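Local coordinates for protein alpha-galactosidase (Thermus thermophilus, PDB 6LCJ) that probably hydrolyses alpha-linked galactose units of oligosaccharides as a thermostable, hexameric glycoside hydrolase of family GH36, at residues R102-G107 against L135-E140; V192-D197 against Y300-F305; A230-A235 against L294-D299. All coordinates share one frame; numbering follows the deposited sequence.

Interaction 1 of 3, residues R102-G107 against L135-E140; sequences RALLLG and LAYGPE
L105 N donates to A136 O over 2.8 Å, with an N-H...O angle of 169°, and the same oxygen also receives the CA-H of L104. A136 N returns a bond to L105 O, so the pair forms a closed antiparallel ring. The next hydrogen-bonded pair is less even: A103 N reaches G138 O at 2.8 Å, whereas G138 N lies 3.3 Å from A103 O. The CA-H of Y137 also leans on that carbonyl, and the Y137 ring turns its edge to it, CD1 standing 3.3 Å from A103 O.

Between these rungs the side chains sort themselves by face. L104, L106, L135 and Y137 share one side, and a methyl of L104, CD1, touches L135 CD1 at 3.8 Å and Y137 CB. Across the sandwich, V34 and V36 of strand 33-37 meet the leucines of this layer. The other side carries A103, L105 and A136; helix 140-149 covers it, V143 touching both L105 and A136.

At the corner made by G138 and P139, the R102 side chain crosses Y137 at about a right angle. Y137 CE2 lies over one face of the guanidinium, 3.4 Å from R102 NH2, but the two planes are 42° apart, too inclined for a flat stack. With CG anti to the carbonyl carbon (chi1 -64°) and a bend at chi3, the arginine turns its polar end toward D100, which forms a salt bridge with NE, and the carbonyl of G9, which binds NH1.

This portion of the N-terminal beta-sandwich thus divides its chemistry: the backbone bonds join the strands, L104, L106 and L135 pack against the opposing sheet, L105 and A136 meet the helix, and the arginine's charge is probably balanced by D100 rather than by the tyrosine.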
loop_
_atom_site.group_PDB
_atom_site.type_symbol
_atom_site.label_atom_id
_atom_site.label_comp_id
_atom_site.label_asym_id
_atom_site.label_seq_id
_atom_site.Cartn_x
_atom_site.Cartn_y
_atom_site.Cartn_z
ATOM N N ARG E 102 -35.618 29.997 -0.359
ATOM C CA ARG E 102 -35.411 30.506 0.984
ATOM C C ARG E 102 -34.252 29.762 1.637
ATOM O O ARG E 102 -33.975 28.598 1.326
ATOM C CB ARG E 102 -36.691 30.390 1.808
ATOM C CG ARG E 102 -37.810 31.265 1.238
ATOM C CD ARG E 102 -38.918 31.547 2.236
ATOM N NE ARG E 102 -39.640 30.333 2.598
ATOM C CZ ARG E 102 -40.203 30.136 3.787
ATOM N NH1 ARG E 102 -40.129 31.088 4.722
ATOM N NH2 ARG E 102 -40.839 28.994 4.042
ATOM N N ALA E 103 -33.550 30.459 2.527
ATOM C CA ALA E 103 -32.339 29.935 3.142
ATOM C C ALA E 103 -32.521 29.761 4.646
ATOM O O ALA E 103 -33.097 30.617 5.320
ATOM C CB ALA E 103 -31.152 30.854 2.867
ATOM N N LEU E 104 -32.040 28.637 5.162
ATOM C CA LEU E 104 -31.891 28.442 6.598
ATOM C C LEU E 104 -30.451 28.804 6.945
ATOM O O LEU E 104 -29.517 28.125 6.509
ATOM C CB LEU E 104 -32.222 27.002 6.991
ATOM C CG LEU E 104 -32.095 26.664 8.476
ATOM C CD1 LEU E 104 -33.241 27.290 9.251
ATOM C CD2 LEU E 104 -32.059 25.164 8.666
ATOM N N LEU E 105 -30.273 29.868 7.718
ATOM C CA LEU E 105 -28.961 30.419 8.030
ATOM C C LEU E 105 -28.602 30.157 9.483
ATOM O O LEU E 105 -29.413 30.398 10.380
ATOM C CB LEU E 105 -28.917 31.927 7.761
ATOM C CG LEU E 105 -27.600 32.679 7.960
ATOM C CD1 LEU E 105 -27.481 33.851 6.990
ATOM C CD2 LEU E 105 -27.436 33.168 9.410
ATOM N N LEU E 106 -27.375 29.693 9.701
ATOM C CA LEU E 106 -26.786 29.540 11.026
ATOM C C LEU E 106 -25.450 30.269 11.018
ATOM O O LEU E 106 -24.525 29.858 10.311
ATOM C CB LEU E 106 -26.599 28.062 11.372
ATOM C CG LEU E 106 -25.884 27.804 12.696
ATOM C CD1 LEU E 106 -26.859 28.033 13.861
ATOM C CD2 LEU E 106 -25.248 26.410 12.733
ATOM N N GLY E 107 -25.339 31.336 11.811
ATOM C CA GLY E 107 -24.130 32.140 11.830
ATOM C C GLY E 107 -23.588 32.471 13.208
ATOM O O GLY E 107 -24.331 32.884 14.098
ATOM N N LEU E 135 -29.788 32.348 14.112
ATOM C CA LEU E 135 -30.468 31.355 13.293
ATOM C C LEU E 135 -31.711 31.990 12.702
ATOM O O LEU E 135 -32.485 32.629 13.417
ATOM C CB LEU E 135 -30.835 30.106 14.097
ATOM C CG LEU E 135 -31.868 29.172 13.463
ATOM C CD1 LEU E 135 -31.240 28.369 12.346
ATOM C CD2 LEU E 135 -32.506 28.270 14.501
ATOM N N ALA E 136 -31.895 31.817 11.402
ATOM C CA ALA E 136 -32.968 32.487 10.699
ATOM C C ALA E 136 -33.393 31.634 9.513
ATOM O O ALA E 136 -32.619 30.823 8.997
ATOM C CB ALA E 136 -32.531 33.882 10.244
ATOM N N TYR E 137 -34.646 31.813 9.101
ATOM C CA TYR E 137 -35.197 31.131 7.941
ATOM C C TYR E 137 -36.072 32.121 7.195
ATOM O O TYR E 137 -36.910 32.790 7.805
ATOM C CB TYR E 137 -36.012 29.901 8.346
ATOM C CG TYR E 137 -36.564 29.140 7.173
ATOM C CD1 TYR E 137 -35.774 28.873 6.063
ATOM C CD2 TYR E 137 -37.876 28.684 7.172
ATOM C CE1 TYR E 137 -36.271 28.173 4.982
ATOM C CE2 TYR E 137 -38.387 27.972 6.091
ATOM C CZ TYR E 137 -37.581 27.722 4.999
ATOM O OH TYR E 137 -38.084 27.017 3.927
ATOM N N GLY E 138 -35.867 32.235 5.893
ATOM C CA GLY E 138 -36.553 33.238 5.127
ATOM C C GLY E 138 -35.894 33.444 3.790
ATOM O O GLY E 138 -35.016 32.673 3.385
ATOM N N PRO E 139 -36.319 34.485 3.069
ATOM C CA PRO E 139 -35.669 34.826 1.800
ATOM C C PRO E 139 -34.173 35.025 1.999
ATOM O O PRO E 139 -33.731 35.581 3.006
ATOM C CB PRO E 139 -36.368 36.125 1.376
ATOM C CG PRO E 139 -37.663 36.107 2.082
ATOM C CD PRO E 139 -37.437 35.392 3.380
ATOM N N GLU E 140 -33.402 34.550 1.018
ATOM C CA GLU E 140 -31.945 34.550 1.096
ATOM C C GLU E 140 -31.394 35.910 1.518
ATOM O O GLU E 140 -30.616 36.009 2.472
ATOM C CB GLU E 140 -31.382 34.141 -0.263
ATOM C CG GLU E 140 -30.017 33.506 -0.232
ATOM C CD GLU E 140 -29.633 32.926 -1.586
ATOM O OE1 GLU E 140 -30.127 31.825 -1.933
ATOM O OE2 GLU E 140 -28.851 33.587 -2.310
#

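Interaction 2 of 3, residues V192-D197 against Y300-F305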
loop_
_atom_site.group_PDB
_atom_site.type_symbol
_atom_site.label_atom_id
_atom_site.label_comp_id
_atom_site.label_asym_id
_atom_site.label_seq_id
_atom_site.Cartn_x
_atom_site.Cartn_y
_atom_site.Cartn_z
ATOM N N VAL E 192 -6.433 58.594 -3.278
ATOM C CA VAL E 192 -5.317 57.874 -2.673
ATOM C C VAL E 192 -4.420 57.357 -3.790
ATOM O O VAL E 192 -4.907 56.816 -4.787
ATOM C CB VAL E 192 -5.798 56.694 -1.796
ATOM C CG1 VAL E 192 -4.632 56.066 -1.037
ATOM C CG2 VAL E 192 -6.895 57.113 -0.839
ATOM N N PHE E 193 -3.107 57.517 -3.623
ATOM C CA PHE E 193 -2.107 56.918 -4.498
ATOM C C PHE E 193 -1.360 55.886 -3.658
ATOM O O PHE E 193 -0.603 56.256 -2.752
ATOM C CB PHE E 193 -1.164 57.981 -5.045
ATOM C CG PHE E 193 -0.210 57.471 -6.080
ATOM C CD1 PHE E 193 0.970 56.850 -5.711
ATOM C CD2 PHE E 193 -0.488 57.620 -7.433
ATOM C CE1 PHE E 193 1.861 56.386 -6.672
ATOM C CE2 PHE E 193 0.404 57.157 -8.403
ATOM C CZ PHE E 193 1.587 56.540 -8.015
ATOM N N GLN E 194 -1.575 54.597 -3.940
ATOM C CA GLN E 194 -1.146 53.532 -3.039
ATOM C C GLN E 194 -0.026 52.708 -3.661
ATOM O O GLN E 194 -0.210 52.118 -4.725
ATOM C CB GLN E 194 -2.316 52.632 -2.655
ATOM C CG GLN E 194 -1.965 51.614 -1.558
ATOM C CD GLN E 194 -2.209 50.194 -2.025
ATOM O OE1 GLN E 194 -3.330 49.849 -2.429
ATOM N NE2 GLN E 194 -1.162 49.366 -2.001
ATOM N N ILE E 195 1.126 52.676 -2.987
ATOM C CA ILE E 195 2.277 51.866 -3.384
ATOM C C ILE E 195 2.101 50.461 -2.823
ATOM O O ILE E 195 1.915 50.286 -1.613
ATOM C CB ILE E 195 3.589 52.488 -2.884
ATOM C CG1 ILE E 195 3.803 53.839 -3.531
ATOM C CG2 ILE E 195 4.780 51.605 -3.197
ATOM C CD1 ILE E 195 4.379 54.803 -2.587
ATOM N N ASP E 196 2.177 49.460 -3.690
ATOM C CA ASP E 196 1.910 48.105 -3.260
ATOM C C ASP E 196 3.221 47.337 -3.066
ATOM O O ASP E 196 4.279 47.925 -2.800
ATOM C CB ASP E 196 0.987 47.418 -4.272
ATOM C CG ASP E 196 0.119 46.340 -3.633
ATOM O OD1 ASP E 196 0.513 45.139 -3.697
ATOM O OD2 ASP E 196 -0.965 46.688 -3.099
ATOM N N ASP E 197 3.149 46.015 -3.188
ATOM C CA ASP E 197 4.302 45.147 -3.024
ATOM C C ASP E 197 5.388 45.536 -4.015
ATOM O O ASP E 197 5.108 45.826 -5.180
ATOM C CB ASP E 197 3.842 43.700 -3.226
ATOM C CG ASP E 197 4.927 42.671 -2.991
ATOM O OD1 ASP E 197 5.989 42.982 -2.413
ATOM O OD2 ASP E 197 4.689 41.506 -3.377
ATOM N N TYR E 300 -3.197 55.644 4.470
ATOM C CA TYR E 300 -3.991 54.558 3.911
ATOM C C TYR E 300 -3.065 53.352 3.831
ATOM O O TYR E 300 -2.016 53.419 3.185
ATOM C CB TYR E 300 -4.557 54.951 2.534
ATOM C CG TYR E 300 -5.403 53.911 1.817
ATOM C CD1 TYR E 300 -4.831 52.769 1.265
ATOM C CD2 TYR E 300 -6.775 54.093 1.657
ATOM C CE1 TYR E 300 -5.599 51.830 0.599
ATOM C CE2 TYR E 300 -7.560 53.160 0.986
ATOM C CZ TYR E 300 -6.962 52.036 0.458
ATOM O OH TYR E 300 -7.728 51.106 -0.193
ATOM N N LEU E 301 -3.411 52.275 4.529
ATOM C CA LEU E 301 -2.526 51.118 4.640
ATOM C C LEU E 301 -3.235 49.861 4.165
ATOM O O LEU E 301 -4.367 49.586 4.578
ATOM C CB LEU E 301 -2.043 50.928 6.074
ATOM C CG LEU E 301 -1.296 52.121 6.664
ATOM C CD1 LEU E 301 -0.925 51.844 8.132
ATOM C CD2 LEU E 301 -0.065 52.427 5.811
ATOM N N LYS E 302 -2.578 49.115 3.289
ATOM C CA LYS E 302 -3.083 47.829 2.824
ATOM C C LYS E 302 -2.310 46.748 3.566
ATOM O O LYS E 302 -1.125 46.512 3.298
ATOM C CB LYS E 302 -2.950 47.692 1.309
ATOM C CG LYS E 302 -3.531 46.404 0.730
ATOM C CD LYS E 302 -3.469 46.421 -0.802
ATOM C CE LYS E 302 -3.748 45.050 -1.429
ATOM N NZ LYS E 302 -3.648 45.077 -2.935
ATOM N N LEU E 303 -2.974 46.124 4.522
ATOM C CA LEU E 303 -2.373 45.096 5.351
ATOM C C LEU E 303 -2.780 43.763 4.756
ATOM O O LEU E 303 -3.971 43.449 4.683
ATOM C CB LEU E 303 -2.836 45.240 6.802
ATOM C CG LEU E 303 -2.579 46.640 7.370
ATOM C CD1 LEU E 303 -3.036 46.758 8.833
ATOM C CD2 LEU E 303 -1.094 46.997 7.228
ATOM N N ASP E 304 -1.800 43.003 4.301
ATOM C CA ASP E 304 -2.040 41.860 3.448
ATOM C C ASP E 304 -1.587 40.585 4.141
ATOM O O ASP E 304 -0.821 40.625 5.108
ATOM C CB ASP E 304 -1.303 42.018 2.119
ATOM C CG ASP E 304 -2.002 41.311 0.962
ATOM O OD1 ASP E 304 -2.897 40.451 1.182
ATOM O OD2 ASP E 304 -1.629 41.635 -0.185
ATOM N N PHE E 305 -2.072 39.449 3.614
ATOM C CA PHE E 305 -1.714 38.128 4.114
ATOM C C PHE E 305 -2.001 38.013 5.599
ATOM O O PHE E 305 -1.246 37.380 6.334
ATOM C CB PHE E 305 -0.244 37.802 3.833
ATOM C CG PHE E 305 0.065 37.597 2.383
ATOM C CD1 PHE E 305 0.195 38.682 1.525
ATOM C CD2 PHE E 305 0.214 36.317 1.870
ATOM C CE1 PHE E 305 0.474 38.496 0.173
ATOM C CE2 PHE E 305 0.495 36.121 0.516
ATOM C CZ PHE E 305 0.627 37.213 -0.331
#
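The TIM barrel that forms the catalytic domain of family GH36 has strands 192-195 and 298-303 as next-but-one neighbours, strand 229-234 between them. Their short axes approach to 8.2 Å at 38°, too far apart for backbone bonds. V192, Q194, Y300 and K302 point toward each other across the interior, while D196, just past its strand, swings its carboxylate in.

At the N-terminal end of the two segments, V192 CG1 sits over one face of the Y300 ring, 4.1 Å from its centroid, a CH-pi contact. One step further Q194 crosses K302 at about a right angle, K302 CD lying 3.8 Å from Q194 OE1. Toward the C-terminal ends, where TIM-barrel enzymes carry their active sites, K302 runs fully extended, CG anti to the backbone N (chi1 -177°) and every later torsion near 180°, which carries NZ to a salt bridge with D196 OD2 at 3.1 Å. W233 of the intervening strand packs against Q194, D196 and K302.

Were D196 replaced by an alanine, the K302 ammonium would probably lose its charged mate and the Q194 amide the stronger of two bonds that fix its rotation.

The aspartate is held at both oxygens: D197 N reaches OD1 from above the carboxylate plane, while OD2 accepts two donors from opposite faces of that plane, K302 NZ on the syn side and Q194 NE2, 2.9 Å away, on the anti side.

Interaction 3 of 3, residues A230-A235 against L294-D299; sequences AGLWFA and LAWGYD
Y298 packs its ring against A230, G231 and L232, and this is the tight part of the contact. L232 CB lies over one face of the ring, 4.0 Å from the centroid and displaced toward the rim, in a CH-pi contact. A230 CB comes within 3.5 Å of Y298 CD2 obliquely, and G231 C meets the same ring carbon at 3.5 Å. With CG anti to the carbonyl carbon (chi1 -57°), the Y298 ring reaches across the strand, bringing CD2 against A230 and G231. Its hydroxyl is tied beyond the two segments, to the carbonyl of M216.

The looser side lies toward W296, G297 and D299, all partly exposed. Here L232 CD2 approaches the six-membered ring of W296 at its edge, close to the ring plane, with 4.0 Å to CE3. The backbones are joined just as lightly: D299 N to A230 O, at 3.3 Å and with an N-H...O angle of 133°, is a weak bond, and the CA-H of Y298 leans on the same carbonyl.

What brings the chain from helix to strand is a Schellman motif. G297 adopts a positive phi of 114° and its N binds L294 O at 2.9 Å; at these backbone angles a beta carbon would collide with the carbonyl oxygen of W296, which favours glycine. The chain then passes at Y298 into the start of strand 298-303, still only loosely bonded.

This is the closing end of a beta-alpha-beta crossover, in which strand 229-234 is followed, after intervening elements, by helix 280-296 and its parallel neighbour 298-303. Helix 216-224 lies against the junction, A220 on A230 and Y298, M216 on L232 and W296, while I195 of strand 192-195 touches L232 and Y298.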
loop_
_atom_site.group_PDB
_atom_site.type_symbol
_atom_site.label_atom_id
_atom_site.label_comp_id
_atom_site.label_asym_id
_atom_site.label_seq_id
_atom_site.Cartn_x
_atom_site.Cartn_y
_atom_site.Cartn_z
ATOM N N ALA E 230 -1.440 59.291 0.612
ATOM C CA ALA E 230 -0.436 58.301 0.261
ATOM C C ALA E 230 -0.771 56.956 0.903
ATOM O O ALA E 230 -1.115 56.897 2.086
ATOM C CB ALA E 230 0.948 58.783 0.692
ATOM N N GLY E 231 -0.660 55.884 0.123
ATOM C CA GLY E 231 -1.013 54.546 0.576
ATOM C C GLY E 231 0.175 53.612 0.459
ATOM O O GLY E 231 0.962 53.724 -0.484
ATOM N N LEU E 232 0.306 52.696 1.429
ATOM C CA LEU E 232 1.417 51.755 1.458
ATOM C C LEU E 232 0.920 50.372 1.874
ATOM O O LEU E 232 -0.045 50.238 2.636
ATOM C CB LEU E 232 2.524 52.251 2.401
ATOM C CG LEU E 232 3.924 51.622 2.388
ATOM C CD1 LEU E 232 4.644 51.837 1.074
ATOM C CD2 LEU E 232 4.754 52.201 3.528
ATOM N N TRP E 233 1.609 49.347 1.367
ATOM C CA TRP E 233 1.265 47.937 1.511
ATOM C C TRP E 233 2.241 47.239 2.454
ATOM O O TRP E 233 3.456 47.395 2.316
ATOM C CB TRP E 233 1.320 47.259 0.132
ATOM C CG TRP E 233 1.138 45.758 0.080
ATOM C CD1 TRP E 233 -0.032 45.087 -0.144
ATOM C CD2 TRP E 233 2.153 44.754 0.214
ATOM N NE1 TRP E 233 0.191 43.732 -0.159
ATOM C CE2 TRP E 233 1.523 43.499 0.065
ATOM C CE3 TRP E 233 3.531 44.789 0.444
ATOM C CZ2 TRP E 233 2.224 42.294 0.149
ATOM C CZ3 TRP E 233 4.229 43.581 0.523
ATOM C CH2 TRP E 233 3.570 42.359 0.381
ATOM N N PHE E 234 1.715 46.430 3.379
ATOM C CA PHE E 234 2.536 45.546 4.207
ATOM C C PHE E 234 1.929 44.148 4.260
ATOM O O PHE E 234 0.729 43.969 4.068
ATOM C CB PHE E 234 2.675 46.043 5.656
ATOM C CG PHE E 234 3.259 47.404 5.777
ATOM C CD1 PHE E 234 2.440 48.527 5.750
ATOM C CD2 PHE E 234 4.626 47.571 5.935
ATOM C CE1 PHE E 234 2.972 49.793 5.853
ATOM C CE2 PHE E 234 5.178 48.837 6.050
ATOM C CZ PHE E 234 4.345 49.954 6.009
ATOM N N ALA E 235 2.775 43.156 4.557
ATOM C CA ALA E 235 2.352 41.810 4.962
ATOM C C ALA E 235 2.985 41.564 6.325
ATOM O O ALA E 235 3.970 40.821 6.440
ATOM C CB ALA E 235 2.764 40.738 3.949
ATOM N N LEU E 294 2.739 55.800 9.319
ATOM C CA LEU E 294 2.067 57.074 9.566
ATOM C C LEU E 294 3.072 58.206 9.658
ATOM O O LEU E 294 2.864 59.281 9.080
ATOM C CB LEU E 294 1.245 57.023 10.847
ATOM C CG LEU E 294 0.070 56.073 10.990
ATOM C CD1 LEU E 294 -0.864 56.593 12.050
ATOM C CD2 LEU E 294 -0.662 55.892 9.677
ATOM N N ALA E 295 4.174 57.984 10.376
ATOM C CA ALA E 295 5.190 59.023 10.494
ATOM C C ALA E 295 5.777 59.360 9.139
ATOM O O ALA E 295 6.155 60.508 8.891
ATOM C CB ALA E 295 6.289 58.586 11.456
ATOM N N TRP E 296 5.842 58.375 8.248
ATOM C CA TRP E 296 6.335 58.593 6.898
ATOM C C TRP E 296 5.414 59.470 6.063
ATOM O O TRP E 296 5.855 59.988 5.035
ATOM C CB TRP E 296 6.515 57.250 6.203
ATOM C CG TRP E 296 7.805 56.597 6.506
ATOM C CD1 TRP E 296 8.886 57.167 7.087
ATOM C CD2 TRP E 296 8.162 55.233 6.222
ATOM N NE1 TRP E 296 9.902 56.243 7.196
ATOM C CE2 TRP E 296 9.480 55.049 6.671
ATOM C CE3 TRP E 296 7.489 54.153 5.633
ATOM C CZ2 TRP E 296 10.147 53.829 6.551
ATOM C CZ3 TRP E 296 8.146 52.948 5.516
ATOM C CH2 TRP E 296 9.469 52.793 5.977
ATOM N N GLY E 297 4.147 59.624 6.452
ATOM C CA GLY E 297 3.187 60.365 5.653
ATOM C C GLY E 297 2.045 59.548 5.072
ATOM O O GLY E 297 1.099 60.144 4.523
ATOM N N TYR E 298 2.081 58.216 5.179
ATOM C CA TYR E 298 1.000 57.378 4.670
ATOM C C TYR E 298 -0.110 57.264 5.702
ATOM O O TYR E 298 0.158 56.944 6.862
ATOM C CB TYR E 298 1.526 55.988 4.315
ATOM C CG TYR E 298 2.643 56.033 3.308
ATOM C CD1 TYR E 298 3.954 56.274 3.705
ATOM C CD2 TYR E 298 2.388 55.870 1.955
ATOM C CE1 TYR E 298 4.971 56.332 2.785
ATOM C CE2 TYR E 298 3.409 55.918 1.029
ATOM C CZ TYR E 298 4.690 56.154 1.450
ATOM O OH TYR E 298 5.702 56.201 0.534
ATOM N N ASP E 299 -1.359 57.507 5.287
ATOM C CA ASP E 299 -2.512 57.282 6.162
ATOM C C ASP E 299 -3.558 56.354 5.535
ATOM O O ASP E 299 -4.697 56.299 6.005
ATOM C CB ASP E 299 -3.152 58.611 6.559
ATOM C CG ASP E 299 -3.646 59.400 5.359
ATOM O OD1 ASP E 299 -3.184 59.134 4.230
ATOM O OD2 ASP E 299 -4.494 60.298 5.553
#

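Overall arrangement
Following the chain from the N terminus, interaction 1 closes first, pairing two strands of the beta-sandwich before the barrel begins. It stands apart, its centre about 36 Å from that of interaction 2 and 41 Å from that of interaction 3, on the opposite side of the chain's centre. Interaction 2 then opens at 192-197, and interaction 3 both opens, at 230-235, and closes, at 294-299, before 300-305 completes the wider loop. These two share strand 298-303 and join through backbone, with probable hydrogen bonds from I195 N to G231 O and D304 N to F234 O. Interaction 2 links next-but-one strands inside the barrel; interaction 3 joins adjacent strands where helix 280-296 runs into the wall.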